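Local coordinates for adhesion and penetration protein autotransporter (Haemophilus influenzae, PDB 3SYJ), which promotes adherence to and invasion of host cells, self-associates between bacteria to drive aggregation, and is probably a serine protease, at residues Y559-D565 with T581-L587; V654-A660 with N708-T714; I747-S753 with V766-A772; V855-L859 with L881-A885. All coordinates share one frame; numbering follows the deposited sequence.

How the contacts relate
The four contacts follow one another along the passenger domain, each closing before the next opens, and all join coils of its long beta-helix away from the N-terminal protease region. Contacts 1 and 2, both in the second beta-solenoid repeat region, have centres 14 Å apart; the centres of contacts 2 and 3 are 15 Å apart, and those of contacts 3 and 4, the last in the pertactin-like region, 19 Å. Centre to centre, contacts 1 and 4 are 47 Å apart, and no two contacts touch. Strand 727-729 stacks between strand 701-709 of contact 2 and strand 747-749 of contact 3. Repeated coil after coil, such stacking builds the elongated rod of this self-associating adhesin.

Contact 1: residues Y559-D565 with T581-L587; sequences YKPTTED and TQTKGKL
The ring of Y559 has K586 N at its edge, in plane, and Q582 CG near that plane, 4.0 Å from Y559 CD2. P561, two residues on, puts its CD 3.5 Å above the ring, over the centre. Carbonyl oxygens K584 O and K586 O approach obliquely, the latter 3.4 Å from Y559 CE2. With CG anti to the backbone N (chi1 178°), the ring runs alongside the extended Q582 chain, whose amide is turned 48° against it. That amide has its strongest polar partner in S638 O of a later coil and also donates in its own plane to K584 O. G585 has a positive phi where the chain turns against P561, and its CA meets E564 O at 3.3 Å in a CA-H...O contact. At the strand end the backbones pair in parallel: Y559 N donates to T581 O (2.8 Å), and T583 N to Y559 O (3.1 Å). Two lysines then reach back over the 560-565 loop. K584 NZ lies above the carbonyl plane of T562, 3.2 Å from its O, with a long salt bridge to E564 beside it. K586 bends twice to bring NZ 2.9 Å from D565 OD1, above the carboxylate plane; the other oxygen, OD2, is paired with K535, so two lysines share this carboxylate. L587 CB comes to the Y559 ring obliquely, and both side chains pack on L568, L587 also on L570. One coil thus lies over the next, with a polar loop clamped at the corner, as in the right-handed parallel beta-helix of autotransporter passengers.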
loop_
_atom_site.group_PDB
_atom_site.type_symbol
_atom_site.label_atom_id
_atom_site.label_comp_id
_atom_site.label_asym_id
_atom_site.label_seq_id
_atom_site.Cartn_x
_atom_site.Cartn_y
_atom_site.Cartn_z
ATOM N N TYR A 559 8.395 23.759 25.555
ATOM C CA TYR A 559 9.489 24.716 25.620
ATOM C C TYR A 559 9.044 26.028 24.974
ATOM O O TYR A 559 8.775 26.087 23.776
ATOM C CB TYR A 559 10.746 24.168 24.936
ATOM C CG TYR A 559 11.908 25.135 24.939
ATOM C CD1 TYR A 559 12.306 25.761 26.109
ATOM C CD2 TYR A 559 12.608 25.420 23.774
ATOM C CE1 TYR A 559 13.364 26.649 26.125
ATOM C CE2 TYR A 559 13.673 26.306 23.776
ATOM C CZ TYR A 559 14.046 26.920 24.959
ATOM O OH TYR A 559 15.101 27.808 24.982
ATOM N N LYS A 560 8.966 27.078 25.783
ATOM C CA LYS A 560 8.414 28.348 25.333
ATOM C C LYS A 560 9.216 29.516 25.893
ATOM O O LYS A 560 8.776 30.193 26.828
ATOM C CB LYS A 560 6.939 28.455 25.760
ATOM C CG LYS A 560 6.286 29.802 25.439
ATOM C CD LYS A 560 4.760 29.719 25.384
ATOM C CE LYS A 560 4.145 29.398 26.741
ATOM N NZ LYS A 560 2.650 29.246 26.672
ATOM N N PRO A 561 10.413 29.748 25.336
ATOM C CA PRO A 561 11.275 30.851 25.769
ATOM C C PRO A 561 10.716 32.163 25.244
ATOM O O PRO A 561 9.817 32.125 24.405
ATOM C CB PRO A 561 12.593 30.536 25.067
ATOM C CG PRO A 561 12.166 29.795 23.839
ATOM C CD PRO A 561 11.090 28.893 24.347
ATOM N N THR A 562 11.234 33.296 25.714
ATOM C CA THR A 562 10.741 34.602 25.274
ATOM C C THR A 562 11.415 35.075 23.993
ATOM O O THR A 562 10.819 35.805 23.201
ATOM C CB THR A 562 10.982 35.692 26.335
ATOM O OG1 THR A 562 12.390 35.783 26.606
ATOM C CG2 THR A 562 10.219 35.387 27.625
ATOM N N THR A 563 12.661 34.665 23.796
ATOM C CA THR A 563 13.464 35.193 22.704
ATOM C C THR A 563 13.982 34.081 21.811
ATOM O O THR A 563 14.161 32.946 22.247
ATOM C CB THR A 563 14.647 36.032 23.246
ATOM O OG1 THR A 563 14.135 37.136 23.999
ATOM C CG2 THR A 563 15.522 36.560 22.112
ATOM N N GLU A 564 14.222 34.417 20.551
ATOM C CA GLU A 564 14.687 33.447 19.577
ATOM C C GLU A 564 16.042 32.844 19.977
ATOM O O GLU A 564 16.352 31.703 19.632
ATOM C CB GLU A 564 14.747 34.097 18.191
ATOM C CG GLU A 564 13.403 34.667 17.707
ATOM C CD GLU A 564 12.963 35.942 18.445
ATOM O OE1 GLU A 564 13.822 36.805 18.736
ATOM O OE2 GLU A 564 11.750 36.087 18.723
ATOM N N ASP A 565 16.835 33.599 20.732
ATOM C CA ASP A 565 18.177 33.157 21.109
ATOM C C ASP A 565 18.254 32.539 22.508
ATOM O O ASP A 565 19.024 33.001 23.353
ATOM C CB ASP A 565 19.170 34.319 21.010
ATOM C CG ASP A 565 20.616 33.845 20.940
ATOM O OD1 ASP A 565 20.837 32.619 21.044
ATOM O OD2 ASP A 565 21.527 34.692 20.780
ATOM N N THR A 581 6.365 20.149 22.682
ATOM C CA THR A 581 6.030 21.330 21.891
ATOM C C THR A 581 7.080 22.428 22.026
ATOM O O THR A 581 7.481 22.787 23.134
ATOM C CB THR A 581 4.667 21.905 22.329
ATOM O OG1 THR A 581 3.651 20.919 22.113
ATOM C CG2 THR A 581 4.332 23.181 21.544
ATOM N N GLN A 582 7.520 22.967 20.896
ATOM C CA GLN A 582 8.443 24.094 20.916
ATOM C C GLN A 582 7.838 25.305 20.205
ATOM O O GLN A 582 7.384 25.208 19.063
ATOM C CB GLN A 582 9.773 23.707 20.276
ATOM C CG GLN A 582 10.790 24.825 20.266
ATOM C CD GLN A 582 12.069 24.429 19.562
ATOM O OE1 GLN A 582 12.178 23.327 19.026
ATOM N NE2 GLN A 582 13.044 25.330 19.553
ATOM N N THR A 583 7.832 26.449 20.876
ATOM C CA THR A 583 7.238 27.649 20.294
ATOM C C THR A 583 8.287 28.628 19.787
ATOM O O THR A 583 7.976 29.524 19.009
ATOM C CB THR A 583 6.345 28.380 21.303
ATOM O OG1 THR A 583 7.145 28.852 22.393
ATOM C CG2 THR A 583 5.269 27.442 21.841
ATOM N N LYS A 584 9.529 28.455 20.222
ATOM C CA LYS A 584 10.578 29.410 19.895
ATOM C C LYS A 584 11.925 28.920 20.411
ATOM O O LYS A 584 12.004 27.885 21.066
ATOM C CB LYS A 584 10.249 30.769 20.518
ATOM C CG LYS A 584 11.020 31.938 19.933
ATOM C CD LYS A 584 10.650 33.230 20.633
ATOM C CE LYS A 584 9.166 33.504 20.503
ATOM N NZ LYS A 584 8.825 34.897 20.892
ATOM N N GLY A 585 12.984 29.663 20.116
ATOM C CA GLY A 585 14.290 29.361 20.667
ATOM C C GLY A 585 14.911 28.138 20.038
ATOM O O GLY A 585 14.533 27.737 18.940
ATOM N N LYS A 586 15.876 27.551 20.738
ATOM C CA LYS A 586 16.586 26.386 20.233
ATOM C C LYS A 586 16.444 25.213 21.188
ATOM O O LYS A 586 16.613 25.363 22.398
ATOM C CB LYS A 586 18.062 26.714 19.981
ATOM C CG LYS A 586 18.262 27.802 18.936
ATOM C CD LYS A 586 19.725 27.985 18.581
ATOM C CE LYS A 586 20.495 28.699 19.684
ATOM N NZ LYS A 586 20.455 30.178 19.541
ATOM N N LEU A 587 16.123 24.048 20.630
ATOM C CA LEU A 587 15.911 22.844 21.420
ATOM C C LEU A 587 16.809 21.724 20.899
ATOM O O LEU A 587 16.694 21.321 19.741
ATOM C CB LEU A 587 14.438 22.431 21.358
ATOM C CG LEU A 587 14.011 21.168 22.103
ATOM C CD1 LEU A 587 14.287 21.299 23.596
ATOM C CD2 LEU A 587 12.539 20.886 21.850
#

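Contact 2: residues V654-A660 with N708-T714; sequences VSNNANA and NLTDNAT
D711 and N656 join at the corner of two stacked turns: N656 N donates to D711 OD2 over 2.7 Å, reaching the anti side of the carboxylate, 16° out of its plane. The D711 CG lies beside its own backbone N (chi1 -45°), which aims the carboxylate toward the turn 655-658. N656 in turn reaches the preceding coil, its ND2 donating to K635 O, and its amide is almost parallel to the D711 carboxylate, 9° apart. Both turns, S655 to A658 and T710 to A713, are of type II', with positive phi at N656 and D711. Weaker bonds continue the stack: N712 N to N656 O, strongly bent, and N712 ND2 to N657 OD1 at 3.1 Å. Before the turns the backbones pair in parallel, V654 N giving to N708 O and T710 N to V654 O (3.0 Å); after them, T714 N gives to A658 O (3.2 Å) and A660 N to T714 O. On the inner side, V654 CB meets L709 CD2 at 3.5 Å, the two chains pointing the same way. V654 CG1 touches A713 CB at 3.6 Å. The first segment leads from strand 645-654 into 659-662, the second from 701-709 into 714-718. Toward the C-terminal end of the rod, strand 727-729 takes up the stack, L729 packed on L709 and T728 beside N708; on the N-terminal side, I634 bonds the backbone of S655 and A639 that of N659.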
loop_
_atom_site.group_PDB
_atom_site.type_symbol
_atom_site.label_atom_id
_atom_site.label_comp_id
_atom_site.label_asym_id
_atom_site.label_seq_id
_atom_site.Cartn_x
_atom_site.Cartn_y
_atom_site.Cartn_z
ATOM N N VAL A 654 6.262 20.199 11.931
ATOM C CA VAL A 654 6.982 21.460 11.932
ATOM C C VAL A 654 6.174 22.463 11.121
ATOM O O VAL A 654 5.836 22.206 9.963
ATOM C CB VAL A 654 8.380 21.288 11.324
ATOM C CG1 VAL A 654 9.230 22.520 11.572
ATOM C CG2 VAL A 654 9.045 20.052 11.900
ATOM N N SER A 655 5.852 23.600 11.728
ATOM C CA SER A 655 4.929 24.537 11.108
ATOM C C SER A 655 5.444 25.971 11.171
ATOM O O SER A 655 6.543 26.222 11.663
ATOM C CB SER A 655 3.547 24.426 11.752
ATOM O OG SER A 655 3.609 24.704 13.134
ATOM N N ASN A 656 4.641 26.905 10.666
ATOM C CA ASN A 656 5.048 28.302 10.548
ATOM C C ASN A 656 6.428 28.415 9.910
ATOM O O ASN A 656 6.673 27.822 8.867
ATOM C CB ASN A 656 5.009 28.985 11.910
ATOM C CG ASN A 656 3.653 28.875 12.569
ATOM O OD1 ASN A 656 2.632 29.207 11.965
ATOM N ND2 ASN A 656 3.631 28.405 13.814
ATOM N N ASN A 657 7.320 29.176 10.537
ATOM C CA ASN A 657 8.692 29.308 10.062
ATOM C C ASN A 657 9.660 28.485 10.898
ATOM O O ASN A 657 10.833 28.822 11.006
ATOM C CB ASN A 657 9.130 30.771 10.081
ATOM C CG ASN A 657 8.259 31.650 9.214
ATOM O OD1 ASN A 657 8.061 31.373 8.030
ATOM N ND2 ASN A 657 7.729 32.718 9.800
ATOM N N ALA A 658 9.164 27.404 11.487
ATOM C CA ALA A 658 9.977 26.574 12.365
ATOM C C ALA A 658 10.978 25.739 11.572
ATOM O O ALA A 658 10.916 25.675 10.345
ATOM C CB ALA A 658 9.091 25.678 13.204
ATOM N N ASN A 659 11.902 25.101 12.277
ATOM C CA ASN A 659 12.864 24.226 11.628
ATOM C C ASN A 659 13.226 23.020 12.488
ATOM O O ASN A 659 13.225 23.109 13.715
ATOM C CB ASN A 659 14.119 25.010 11.246
ATOM C CG ASN A 659 15.031 24.221 10.333
ATOM O OD1 ASN A 659 15.552 23.166 10.711
ATOM N ND2 ASN A 659 15.226 24.722 9.114
ATOM N N ALA A 660 13.518 21.894 11.843
ATOM C CA ALA A 660 13.980 20.690 12.536
ATOM C C ALA A 660 15.137 20.058 11.773
ATOM O O ALA A 660 15.035 19.830 10.568
ATOM C CB ALA A 660 12.854 19.696 12.695
ATOM N N ASN A 708 5.844 15.853 9.127
ATOM C CA ASN A 708 4.945 16.728 8.405
ATOM C C ASN A 708 5.419 18.157 8.492
ATOM O O ASN A 708 5.610 18.691 9.585
ATOM C CB ASN A 708 3.531 16.619 8.953
ATOM C CG ASN A 708 2.826 15.384 8.472
ATOM O OD1 ASN A 708 1.719 15.464 7.942
ATOM N ND2 ASN A 708 3.466 14.232 8.633
ATOM N N LEU A 709 5.614 18.769 7.330
ATOM C CA LEU A 709 5.977 20.171 7.242
ATOM C C LEU A 709 4.821 20.969 6.653
ATOM O O LEU A 709 4.230 20.571 5.644
ATOM C CB LEU A 709 7.224 20.347 6.376
ATOM C CG LEU A 709 8.436 19.506 6.756
ATOM C CD1 LEU A 709 9.605 19.845 5.853
ATOM C CD2 LEU A 709 8.797 19.753 8.204
ATOM N N THR A 710 4.495 22.090 7.287
ATOM C CA THR A 710 3.453 22.972 6.777
ATOM C C THR A 710 3.981 24.399 6.712
ATOM O O THR A 710 5.110 24.668 7.124
ATOM C CB THR A 710 2.165 22.908 7.631
ATOM O OG1 THR A 710 2.427 23.403 8.951
ATOM C CG2 THR A 710 1.659 21.470 7.725
ATOM N N ASP A 711 3.170 25.304 6.172
ATOM C CA ASP A 711 3.537 26.711 6.075
ATOM C C ASP A 711 4.915 26.889 5.456
ATOM O O ASP A 711 5.156 26.420 4.351
ATOM C CB ASP A 711 3.463 27.360 7.453
ATOM C CG ASP A 711 2.201 26.980 8.199
ATOM O OD1 ASP A 711 1.101 27.153 7.629
ATOM O OD2 ASP A 711 2.304 26.496 9.345
ATOM N N ASN A 712 5.816 27.561 6.165
ATOM C CA ASN A 712 7.169 27.781 5.666
ATOM C C ASN A 712 8.199 26.891 6.341
ATOM O O ASN A 712 9.394 27.156 6.273
ATOM C CB ASN A 712 7.585 29.237 5.859
ATOM C CG ASN A 712 6.867 30.182 4.925
ATOM O OD1 ASN A 712 6.037 29.766 4.119
ATOM N ND2 ASN A 712 7.183 31.468 5.029
ATOM N N ALA A 713 7.734 25.837 6.993
ATOM C CA ALA A 713 8.622 24.980 7.770
ATOM C C ALA A 713 9.714 24.311 6.934
ATOM O O ALA A 713 9.530 24.016 5.753
ATOM C CB ALA A 713 7.817 23.943 8.537
ATOM N N THR A 714 10.857 24.079 7.565
ATOM C CA THR A 714 11.973 23.409 6.916
ATOM C C THR A 714 12.435 22.237 7.766
ATOM O O THR A 714 12.432 22.318 8.990
ATOM C CB THR A 714 13.147 24.375 6.720
ATOM O OG1 THR A 714 12.762 25.409 5.804
ATOM C CG2 THR A 714 14.356 23.644 6.164
#

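Contact 3: residues I747-S753 with V766-A772; sequences IRLSDNS and VHLTDSA
L749 packs its CB against A772 CB at 3.5 Å and sends CD1 across to V766 CG1 at 3.9 Å, an oblique crossing. L749 is on the inward face with I747, V766 and L768; chi1 -55° sets its CG beside the backbone N. I747 pairs with V766 and L749 with L768, L749 CD1 also approaching L768 CG. L729, A755 and F774 of neighbouring strands complete this hydrophobic interior. Strands 747-749 and 766-768 run parallel, 6° apart with axes 4.8 Å from each other, as successive coils of the parallel beta-helix: L749 N gives to H767 O (2.9 Å), while H767 N and T769 N give to I747 O and L749 O. On the outer face R748 lies alongside H767, its bent chain bringing CD to 3.5 Å from H767 CD2. That carbon sits over one face of the guanidinium, toward its rim, with the two planes 30° apart. H767 ND1 has a weak bond to Q786 O of the next strand, which may help to set the ring's rotation. Beyond the strands come two type II' turns, S750 to S753 and T769 to A772. S753 OG and S753 N both donate to S750 O, bracing the first. S771 N donates to D751 O in the carbonyl plane, and D770 OD2 takes D751 N on its anti lone pair over 2.7 Å. The two carboxylates lie side by side, a like-charge approach probably eased by their backbone N-H donors, N731 N serving D751 OD2.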
loop_
_atom_site.group_PDB
_atom_site.type_symbol
_atom_site.label_atom_id
_atom_site.label_comp_id
_atom_site.label_asym_id
_atom_site.label_seq_id
_atom_site.Cartn_x
_atom_site.Cartn_y
_atom_site.Cartn_z
ATOM N N ILE A 747 8.168 10.373 0.120
ATOM C CA ILE A 747 8.012 11.818 0.189
ATOM C C ILE A 747 6.790 12.239 -0.607
ATOM O O ILE A 747 6.623 11.842 -1.757
ATOM C CB ILE A 747 9.234 12.548 -0.374
ATOM C CG1 ILE A 747 10.486 12.178 0.421
ATOM C CG2 ILE A 747 9.000 14.049 -0.361
ATOM C CD1 ILE A 747 11.754 12.786 -0.129
ATOM N N ARG A 748 5.936 13.047 0.008
ATOM C CA ARG A 748 4.693 13.470 -0.623
ATOM C C ARG A 748 4.597 14.992 -0.596
ATOM O O ARG A 748 4.434 15.583 0.466
ATOM C CB ARG A 748 3.509 12.849 0.119
ATOM C CG ARG A 748 2.139 13.390 -0.269
ATOM C CD ARG A 748 1.511 12.599 -1.406
ATOM N NE ARG A 748 0.150 13.054 -1.676
ATOM C CZ ARG A 748 -0.153 14.126 -2.407
ATOM N NH1 ARG A 748 0.817 14.858 -2.953
ATOM N NH2 ARG A 748 -1.426 14.466 -2.592
ATOM N N LEU A 749 4.703 15.627 -1.760
ATOM C CA LEU A 749 4.703 17.085 -1.823
ATOM C C LEU A 749 3.451 17.659 -2.469
ATOM O O LEU A 749 3.042 17.217 -3.539
ATOM C CB LEU A 749 5.932 17.592 -2.575
ATOM C CG LEU A 749 7.296 17.137 -2.071
ATOM C CD1 LEU A 749 7.718 15.856 -2.781
ATOM C CD2 LEU A 749 8.311 18.239 -2.307
ATOM N N SER A 750 2.861 18.656 -1.813
ATOM C CA SER A 750 1.699 19.371 -2.337
ATOM C C SER A 750 1.960 20.870 -2.388
ATOM O O SER A 750 2.995 21.342 -1.922
ATOM C CB SER A 750 0.478 19.105 -1.460
ATOM O OG SER A 750 0.200 17.719 -1.394
ATOM N N ASP A 751 1.016 21.616 -2.953
ATOM C CA ASP A 751 1.087 23.075 -2.980
ATOM C C ASP A 751 2.382 23.603 -3.598
ATOM O O ASP A 751 2.688 23.323 -4.753
ATOM C CB ASP A 751 0.906 23.647 -1.569
ATOM C CG ASP A 751 -0.409 23.220 -0.924
ATOM O OD1 ASP A 751 -1.444 23.178 -1.631
ATOM O OD2 ASP A 751 -0.407 22.925 0.293
ATOM N N ASN A 752 3.131 24.376 -2.819
ATOM C CA ASN A 752 4.377 24.969 -3.289
ATOM C C ASN A 752 5.585 24.440 -2.541
ATOM O O ASN A 752 6.626 25.092 -2.486
ATOM C CB ASN A 752 4.325 26.486 -3.136
ATOM C CG ASN A 752 3.110 27.089 -3.796
ATOM O OD1 ASN A 752 3.035 27.165 -5.023
ATOM N ND2 ASN A 752 2.145 27.517 -2.985
ATOM N N SER A 753 5.449 23.260 -1.954
ATOM C CA SER A 753 6.544 22.684 -1.189
ATOM C C SER A 753 7.695 22.237 -2.090
ATOM O O SER A 753 7.546 22.141 -3.308
ATOM C CB SER A 753 6.049 21.517 -0.337
ATOM O OG SER A 753 5.512 20.493 -1.151
ATOM N N VAL A 766 8.381 9.165 -4.521
ATOM C CA VAL A 766 8.057 10.581 -4.492
ATOM C C VAL A 766 6.785 10.856 -5.290
ATOM O O VAL A 766 6.585 10.316 -6.379
ATOM C CB VAL A 766 9.205 11.433 -5.059
ATOM C CG1 VAL A 766 8.848 12.910 -5.001
ATOM C CG2 VAL A 766 10.497 11.156 -4.297
ATOM N N HIS A 767 5.928 11.703 -4.741
ATOM C CA HIS A 767 4.651 12.004 -5.359
ATOM C C HIS A 767 4.381 13.502 -5.207
ATOM O O HIS A 767 4.238 14.004 -4.090
ATOM C CB HIS A 767 3.565 11.143 -4.699
ATOM C CG HIS A 767 2.174 11.429 -5.176
ATOM N ND1 HIS A 767 1.903 11.998 -6.401
ATOM C CD2 HIS A 767 0.971 11.189 -4.598
ATOM C CE1 HIS A 767 0.594 12.117 -6.551
ATOM N NE2 HIS A 767 0.007 11.632 -5.471
ATOM N N LEU A 768 4.356 14.219 -6.330
ATOM C CA LEU A 768 4.111 15.660 -6.324
ATOM C C LEU A 768 2.775 15.990 -6.964
ATOM O O LEU A 768 2.316 15.280 -7.856
ATOM C CB LEU A 768 5.190 16.413 -7.101
ATOM C CG LEU A 768 6.663 16.050 -6.990
ATOM C CD1 LEU A 768 6.972 14.823 -7.829
ATOM C CD2 LEU A 768 7.496 17.241 -7.433
ATOM N N THR A 769 2.166 17.083 -6.512
ATOM C CA THR A 769 0.983 17.641 -7.153
ATOM C C THR A 769 1.084 19.154 -7.084
ATOM O O THR A 769 2.034 19.687 -6.512
ATOM C CB THR A 769 -0.314 17.208 -6.460
ATOM O OG1 THR A 769 -0.382 17.813 -5.165
ATOM C CG2 THR A 769 -0.372 15.694 -6.315
ATOM N N ASP A 770 0.113 19.841 -7.675
ATOM C CA ASP A 770 0.069 21.297 -7.623
ATOM C C ASP A 770 1.342 21.916 -8.199
ATOM O O ASP A 770 1.693 21.655 -9.346
ATOM C CB ASP A 770 -0.183 21.767 -6.186
ATOM C CG ASP A 770 -1.281 20.965 -5.497
ATOM O OD1 ASP A 770 -2.225 20.528 -6.191
ATOM O OD2 ASP A 770 -1.205 20.761 -4.267
ATOM N N SER A 771 2.037 22.732 -7.413
ATOM C CA SER A 771 3.239 23.407 -7.905
ATOM C C SER A 771 4.508 22.909 -7.219
ATOM O O SER A 771 5.549 23.569 -7.268
ATOM C CB SER A 771 3.113 24.920 -7.719
ATOM O OG SER A 771 1.861 25.375 -8.200
ATOM N N ALA A 772 4.413 21.744 -6.583
ATOM C CA ALA A 772 5.526 21.188 -5.818
ATOM C C ALA A 772 6.742 20.905 -6.697
ATOM O O ALA A 772 6.615 20.707 -7.904
ATOM C CB ALA A 772 5.086 19.926 -5.091
#

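Contact 4: residues V855-L859 with L881-A885; sequences VNGKL and LSNDA
S882 OG is gripped from two sides: it donates to G857 O across the contact over 2.8 Å and accepts D884 N of its own turn at 3.1 Å. The second bond makes an ST turn, and a type I turn spans S882 to A885. With OG held between the backbone N and the carbonyl carbon (chi1 74°), the hydroxyl faces the other loop, although it meets G857 O from 39° above the carbonyl plane. A water joins the backbones beside it, donating to V855 O at 2.7 Å and accepting from S882 N at 3.0 Å. Inward, L881 is wedged between two residues of the 855-859 loop. L881 CD2 lies 3.9 Å from V855 CG2, the two chains pointing the same way, whereas L881 CD1 meets L859 CD2 at 3.8 Å, the two chains slanting across each other. L811 packs on V855 and L859, while L921 and F923 back L881. At the outer rim K858 and D884 cross at about a right angle through their CB atoms, 3.8 Å apart; K858 NZ stays 4.9 Å from D884 OD1, too far for a salt bridge. K858 N is bonded to N810 OD1 of the preceding coil. Past the strand ends, where V855 still pairs with K880, the S882 hydroxyl and one water bridge the diverging segments in place of further direct backbone bonds, which probably keeps this corner of the beta-helix joined beside its apolar core.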
loop_
_atom_site.group_PDB
_atom_site.type_symbol
_atom_site.label_atom_id
_atom_site.label_comp_id
_atom_site.label_asym_id
_atom_site.label_seq_id
_atom_site.Cartn_x
_atom_site.Cartn_y
_atom_site.Cartn_z
ATOM N N VAL A 855 6.298 12.455 -20.095
ATOM C CA VAL A 855 6.509 13.816 -19.605
ATOM C C VAL A 855 5.442 14.773 -20.141
ATOM O O VAL A 855 5.677 15.499 -21.107
ATOM C CB VAL A 855 7.896 14.350 -19.991
ATOM C CG1 VAL A 855 8.139 15.707 -19.339
ATOM C CG2 VAL A 855 8.976 13.352 -19.597
ATOM N N ASN A 856 4.278 14.769 -19.499
ATOM C CA ASN A 856 3.126 15.546 -19.950
ATOM C C ASN A 856 3.399 17.036 -20.117
ATOM O O ASN A 856 2.749 17.705 -20.917
ATOM C CB ASN A 856 1.947 15.349 -18.995
ATOM C CG ASN A 856 1.360 13.946 -19.068
ATOM O OD1 ASN A 856 1.049 13.336 -18.042
ATOM N ND2 ASN A 856 1.212 13.425 -20.285
ATOM N N GLY A 857 4.355 17.550 -19.354
ATOM C CA GLY A 857 4.654 18.970 -19.367
ATOM C C GLY A 857 5.894 19.262 -20.176
ATOM O O GLY A 857 6.115 18.645 -21.212
ATOM N N LYS A 858 6.710 20.198 -19.703
ATOM C CA LYS A 858 7.937 20.557 -20.405
ATOM C C LYS A 858 9.154 19.775 -19.923
ATOM O O LYS A 858 9.514 19.831 -18.748
ATOM C CB LYS A 858 8.218 22.059 -20.288
ATOM C CG LYS A 858 9.576 22.473 -20.859
ATOM C CD LYS A 858 9.858 23.952 -20.640
ATOM C CE LYS A 858 9.066 24.822 -21.604
ATOM N NZ LYS A 858 9.238 26.280 -21.318
ATOM N N LEU A 859 9.776 19.039 -20.838
ATOM C CA LEU A 859 11.098 18.487 -20.598
ATOM C C LEU A 859 12.084 19.522 -21.110
ATOM O O LEU A 859 11.803 20.211 -22.090
ATOM C CB LEU A 859 11.285 17.163 -21.343
ATOM C CG LEU A 859 12.738 16.774 -21.656
ATOM C CD1 LEU A 859 13.461 16.273 -20.416
ATOM C CD2 LEU A 859 12.790 15.726 -22.747
ATOM N N LEU A 881 6.841 12.302 -24.983
ATOM C CA LEU A 881 6.996 13.726 -24.710
ATOM C C LEU A 881 5.851 14.551 -25.287
ATOM O O LEU A 881 5.017 14.039 -26.031
ATOM C CB LEU A 881 8.330 14.228 -25.266
ATOM C CG LEU A 881 9.567 13.409 -24.898
ATOM C CD1 LEU A 881 10.805 14.016 -25.526
ATOM C CD2 LEU A 881 9.715 13.324 -23.386
ATOM N N SER A 882 5.819 15.831 -24.935
ATOM C CA SER A 882 4.799 16.739 -25.438
ATOM C C SER A 882 5.414 17.724 -26.426
ATOM O O SER A 882 6.588 17.615 -26.777
ATOM C CB SER A 882 4.167 17.511 -24.283
ATOM O OG SER A 882 5.062 18.504 -23.805
ATOM N N ASN A 883 4.621 18.692 -26.865
ATOM C CA ASN A 883 5.118 19.728 -27.758
ATOM C C ASN A 883 6.149 20.628 -27.088
ATOM O O ASN A 883 6.975 21.242 -27.762
ATOM C CB ASN A 883 3.963 20.568 -28.300
ATOM C CG ASN A 883 3.370 19.985 -29.569
ATOM O OD1 ASN A 883 2.149 19.908 -29.722
ATOM N ND2 ASN A 883 4.238 19.565 -30.489
ATOM N N ASP A 884 6.098 20.696 -25.761
ATOM C CA ASP A 884 6.998 21.558 -24.999
ATOM C C ASP A 884 8.421 21.014 -24.865
ATOM O O ASP A 884 9.344 21.763 -24.546
ATOM C CB ASP A 884 6.420 21.853 -23.614
ATOM C CG ASP A 884 5.551 23.097 -23.596
ATOM O OD1 ASP A 884 5.300 23.635 -22.494
ATOM O OD2 ASP A 884 5.127 23.539 -24.687
ATOM N N ALA A 885 8.604 19.720 -25.102
ATOM C CA ALA A 885 9.930 19.120 -24.993
ATOM C C ALA A 885 10.993 19.912 -25.769
ATOM O O ALA A 885 10.691 20.535 -26.788
ATOM C CB ALA A 885 9.894 17.678 -25.453
HETATM O O HOH W 1 7.491 16.732 -22.595
#